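Local coordinates for putative lipoprotein (Campylobacter jejuni subsp. jejuni, PDB 4GIO) that is of unknown function but, as a predicted bacterial lipoprotein, is probably membrane-tethered and folds as a variant of the immunoglobulin fold, at residues 20-29 and 41-52. Numbering follows the deposited sequence.
Sequences LPKSLVKQFQ and EVILRSTFAKDV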
loop_
_atom_site.group_PDB
_atom_site.type_symbol
_atom_site.label_atom_id
_atom_site.label_comp_id
_atom_site.label_asym_id
_atom_site.label_seq_id
_atom_site.Cartn_x
_atom_site.Cartn_y
_atom_site.Cartn_z
ATOM N N LEU A 20 14.729 0.843 4.355
ATOM C CA LEU A 20 13.847 1.981 4.584
ATOM C C LEU A 20 13.733 2.285 6.099
ATOM O O LEU A 20 13.701 1.364 6.891
ATOM C CB LEU A 20 12.453 1.630 4.020
ATOM C CG LEU A 20 12.467 1.393 2.507
ATOM C CD1 LEU A 20 11.038 1.104 2.021
ATOM C CD2 LEU A 20 13.028 2.618 1.826
ATOM N N PRO A 21 13.553 3.547 6.477
ATOM C CA PRO A 21 13.336 3.846 7.881
ATOM C C PRO A 21 11.995 3.290 8.383
ATOM O O PRO A 21 10.983 3.178 7.627
ATOM C CB PRO A 21 13.348 5.363 7.899
ATOM C CG PRO A 21 12.887 5.737 6.602
ATOM C CD PRO A 21 13.509 4.772 5.672
ATOM N N LYS A 22 11.992 2.926 9.654
ATOM C CA LYS A 22 10.814 2.290 10.259
ATOM C C LYS A 22 9.698 3.262 10.299
ATOM O O LYS A 22 8.551 2.843 10.297
ATOM C CB LYS A 22 11.086 1.829 11.712
ATOM C CG LYS A 22 11.543 0.380 11.841
ATOM C CD LYS A 22 12.834 0.122 11.043
ATOM C CE LYS A 22 14.135 0.393 11.800
ATOM N NZ LYS A 22 15.358 0.601 10.833
ATOM N N SER A 23 10.024 4.556 10.364
ATOM C CA SER A 23 9.009 5.580 10.545
ATOM C C SER A 23 8.460 6.084 9.211
ATOM O O SER A 23 7.751 7.070 9.194
ATOM C CB SER A 23 9.524 6.761 11.391
ATOM O OG SER A 23 10.404 7.605 10.616
ATOM N N LEU A 24 8.814 5.432 8.103
ATOM C CA LEU A 24 8.294 5.843 6.764
ATOM C C LEU A 24 6.788 5.933 6.703
ATOM O O LEU A 24 6.233 6.908 6.204
ATOM C CB LEU A 24 8.736 4.889 5.653
ATOM C CG LEU A 24 8.400 5.404 4.223
ATOM C CD1 LEU A 24 9.209 6.662 3.872
ATOM C CD2 LEU A 24 8.743 4.282 3.265
ATOM N N VAL A 25 6.122 4.912 7.237
ATOM C CA VAL A 25 4.654 4.892 7.215
ATOM C C VAL A 25 4.082 5.673 8.407
ATOM O O VAL A 25 4.311 5.290 9.543
ATOM C CB VAL A 25 4.123 3.432 7.262
ATOM C CG1 VAL A 25 2.600 3.434 7.309
ATOM C CG2 VAL A 25 4.625 2.656 6.032
ATOM N N LYS A 26 3.358 6.734 8.132
ATOM C CA LYS A 26 2.733 7.599 9.156
ATOM C C LYS A 26 1.448 6.993 9.708
ATOM O O LYS A 26 1.229 6.937 10.929
ATOM C CB LYS A 26 2.446 8.963 8.531
ATOM C CG LYS A 26 3.681 9.914 8.460
ATOM C CD LYS A 26 5.060 9.184 8.576
ATOM C CE LYS A 26 5.639 9.388 9.975
ATOM N NZ LYS A 26 7.098 9.487 9.942
ATOM N N GLN A 27 0.601 6.504 8.803
ATOM C CA GLN A 27 -0.596 5.802 9.206
ATOM C C GLN A 27 -1.191 5.175 7.943
ATOM O O GLN A 27 -0.802 5.497 6.811
ATOM C CB GLN A 27 -1.631 6.751 9.819
ATOM C CG GLN A 27 -1.996 7.893 8.886
ATOM C CD GLN A 27 -3.219 8.680 9.323
ATOM O OE1 GLN A 27 -3.096 9.741 9.935
ATOM N NE2 GLN A 27 -4.417 8.183 8.964
ATOM N N PHE A 28 -2.146 4.283 8.158
ATOM C CA PHE A 28 -2.964 3.823 7.040
ATOM C C PHE A 28 -4.406 3.589 7.452
ATOM O O PHE A 28 -4.732 3.456 8.614
ATOM C CB PHE A 28 -2.339 2.606 6.387
ATOM C CG PHE A 28 -2.308 1.408 7.240
ATOM C CD1 PHE A 28 -3.388 0.547 7.280
ATOM C CD2 PHE A 28 -1.191 1.133 8.014
ATOM C CE1 PHE A 28 -3.347 -0.571 8.059
ATOM C CE2 PHE A 28 -1.141 0.000 8.782
ATOM C CZ PHE A 28 -2.245 -0.851 8.809
ATOM N N GLN A 29 -5.280 3.563 6.480
ATOM C CA GLN A 29 -6.668 3.237 6.791
ATOM C C GLN A 29 -7.314 2.646 5.542
ATOM O O GLN A 29 -6.767 2.731 4.443
ATOM C CB GLN A 29 -7.391 4.499 7.234
ATOM C CG GLN A 29 -7.388 5.553 6.159
ATOM C CD GLN A 29 -7.784 6.880 6.685
ATOM O OE1 GLN A 29 -7.978 7.041 7.885
ATOM N NE2 GLN A 29 -7.894 7.863 5.803
ATOM N N GLU A 41 -5.583 3.967 2.015
ATOM C CA GLU A 41 -4.696 5.156 1.900
ATOM C C GLU A 41 -3.562 4.967 2.853
ATOM O O GLU A 41 -3.802 4.628 4.019
ATOM C CB GLU A 41 -5.394 6.449 2.312
ATOM C CG GLU A 41 -6.276 7.015 1.227
ATOM C CD GLU A 41 -7.099 8.283 1.666
ATOM O OE1 GLU A 41 -8.027 8.688 0.886
ATOM O OE2 GLU A 41 -6.810 8.865 2.760
ATOM N N VAL A 42 -2.340 5.100 2.365
ATOM C CA VAL A 42 -1.178 4.947 3.238
ATOM C C VAL A 42 -0.475 6.307 3.139
ATOM O O VAL A 42 -0.267 6.810 2.042
ATOM C CB VAL A 42 -0.286 3.799 2.796
ATOM C CG1 VAL A 42 1.032 3.682 3.669
ATOM C CG2 VAL A 42 -1.069 2.431 2.823
ATOM N N ILE A 43 -0.123 6.901 4.275
ATOM C CA ILE A 43 0.567 8.181 4.244
ATOM C C ILE A 43 2.047 7.878 4.550
ATOM O O ILE A 43 2.361 7.180 5.523
ATOM C CB ILE A 43 -0.007 9.174 5.263
ATOM C CG1 ILE A 43 -1.466 9.453 4.917
ATOM C CG2 ILE A 43 0.845 10.524 5.241
ATOM C CD1 ILE A 43 -2.215 10.228 5.961
ATOM N N LEU A 44 2.923 8.403 3.693
ATOM C CA LEU A 44 4.366 8.184 3.786
ATOM C C LEU A 44 5.048 9.539 4.009
ATOM O O LEU A 44 4.547 10.561 3.531
ATOM C CB LEU A 44 4.899 7.548 2.500
ATOM C CG LEU A 44 4.194 6.215 2.111
ATOM C CD1 LEU A 44 4.601 5.764 0.761
ATOM C CD2 LEU A 44 4.464 5.061 3.118
ATOM N N ARG A 45 6.135 9.550 4.776
ATOM C CA ARG A 45 7.044 10.731 4.796
ATOM C C ARG A 45 8.469 10.438 5.230
ATOM O O ARG A 45 8.730 9.577 6.089
ATOM C CB ARG A 45 6.545 11.990 5.526
ATOM C CG ARG A 45 5.593 11.812 6.618
ATOM C CD ARG A 45 5.635 13.077 7.592
ATOM N NE ARG A 45 4.647 14.126 7.371
ATOM C CZ ARG A 45 4.928 15.281 6.768
ATOM N NH1 ARG A 45 3.999 16.189 6.620
ATOM N NH2 ARG A 45 6.147 15.504 6.311
ATOM N N SER A 46 9.366 11.206 4.641
ATOM C CA SER A 46 10.772 10.948 4.773
ATOM C C SER A 46 11.494 12.271 4.833
ATOM O O SER A 46 11.131 13.206 4.127
ATOM C CB SER A 46 11.232 10.203 3.524
ATOM O OG SER A 46 12.628 9.966 3.641
ATOM N N THR A 47 12.527 12.336 5.661
ATOM C CA THR A 47 13.303 13.556 5.701
ATOM C C THR A 47 13.984 13.863 4.376
ATOM O O THR A 47 13.981 15.002 3.910
ATOM C CB THR A 47 14.401 13.503 6.754
ATOM O OG1 THR A 47 14.001 12.672 7.870
ATOM C CG2 THR A 47 14.721 14.965 7.138
ATOM N N PHE A 48 14.517 12.833 3.750
ATOM C CA PHE A 48 15.222 12.899 2.485
ATOM C C PHE A 48 14.396 12.282 1.400
ATOM O O PHE A 48 13.658 11.308 1.619
ATOM C CB PHE A 48 16.501 12.066 2.595
ATOM C CG PHE A 48 17.375 12.479 3.722
ATOM C CD1 PHE A 48 17.728 13.848 3.865
ATOM C CD2 PHE A 48 17.909 11.532 4.594
ATOM C CE1 PHE A 48 18.566 14.272 4.884
ATOM C CE2 PHE A 48 18.756 11.943 5.625
ATOM C CZ PHE A 48 19.078 13.316 5.775
ATOM N N ALA A 49 14.555 12.808 0.210
ATOM C CA ALA A 49 13.859 12.303 -0.951
ATOM C C ALA A 49 14.240 10.816 -1.167
ATOM O O ALA A 49 15.388 10.437 -1.039
ATOM C CB ALA A 49 14.230 13.142 -2.160
ATOM N N LYS A 50 13.264 9.964 -1.437
ATOM C CA LYS A 50 13.563 8.541 -1.630
ATOM C C LYS A 50 12.767 8.029 -2.815
ATOM O O LYS A 50 11.599 8.411 -2.961
ATOM C CB LYS A 50 13.026 7.752 -0.442
ATOM C CG LYS A 50 14.047 7.233 0.506
ATOM C CD LYS A 50 13.881 7.994 1.792
ATOM C CE LYS A 50 14.312 7.211 3.007
ATOM N NZ LYS A 50 15.794 7.065 2.997
ATOM N N ASP A 51 13.361 7.137 -3.600
ATOM C CA ASP A 51 12.606 6.446 -4.616
ATOM C C ASP A 51 12.351 5.055 -4.018
ATOM O O ASP A 51 13.267 4.373 -3.555
ATOM C CB ASP A 51 13.339 6.335 -5.959
ATOM C CG ASP A 51 13.373 7.668 -6.739
ATOM O OD1 ASP A 51 12.343 8.392 -6.817
ATOM O OD2 ASP A 51 14.461 8.025 -7.206
ATOM N N VAL A 52 11.090 4.676 -4.023
ATOM C CA VAL A 52 10.720 3.353 -3.581
ATOM C C VAL A 52 9.913 2.585 -4.587
ATOM O O VAL A 52 9.387 3.145 -5.569
ATOM C CB VAL A 52 9.944 3.422 -2.243
ATOM C CG1 VAL A 52 10.783 4.178 -1.263
ATOM C CG2 VAL A 52 8.569 4.069 -2.457
HETATM O O HOH W 1 10.702 8.614 7.524
#
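The beta hairpin of strands 25-32 and 38-44 is paired here through residues 25-29 and 41-44, and a classic beta bulge interrupts it where Lys-26 and Gln-27 together lie opposite the single residue Ile-43. The evidence is in the bonding: Lys-26 N donates to Ile-43 O (2.8 Å), whereas Ile-43 N donates to Gln-27 O (3.0 Å), and Lys-26 has a helix-like backbone (phi -79°, psi -46°). Beyond the bulge, Gln-29 and Glu-41 exchange two backbone bonds; at the other end Arg-45 N meets Leu-24 O at 3.0 Å. On the inner face, Val-25 spreads its two methyls between neighbours, CG1 to Val-42 CG1 (4.0 Å) and CG2 to Leu-44 CD2 (3.8 Å). The opposite face is more polar. Here Gln-27 runs alongside Ile-43, its CG 3.7 Å from Ile-43 CD1, and the side chains of Gln-29 and Glu-41 lie side by side, Gln-29 NE2 donating weakly to Glu-41 OE2, with planes 45° apart. Lys-26 crosses the aliphatic part of Arg-45 at about a right angle, then bends at successive torsions so that NZ hydrogen-bonds Ser-23 O at 2.6 Å. A type I turn, Pro-21 to Leu-24, leads into the strand; at its start Pro-21 CD touches Lys-50 CE, tip to tip, at 3.7 Å. Val-42 touches Leu-101 and Leu-44 touches Leu-77, both of the four-stranded sheet, the face-to-face packing of an immunoglobulin-like beta sandwich.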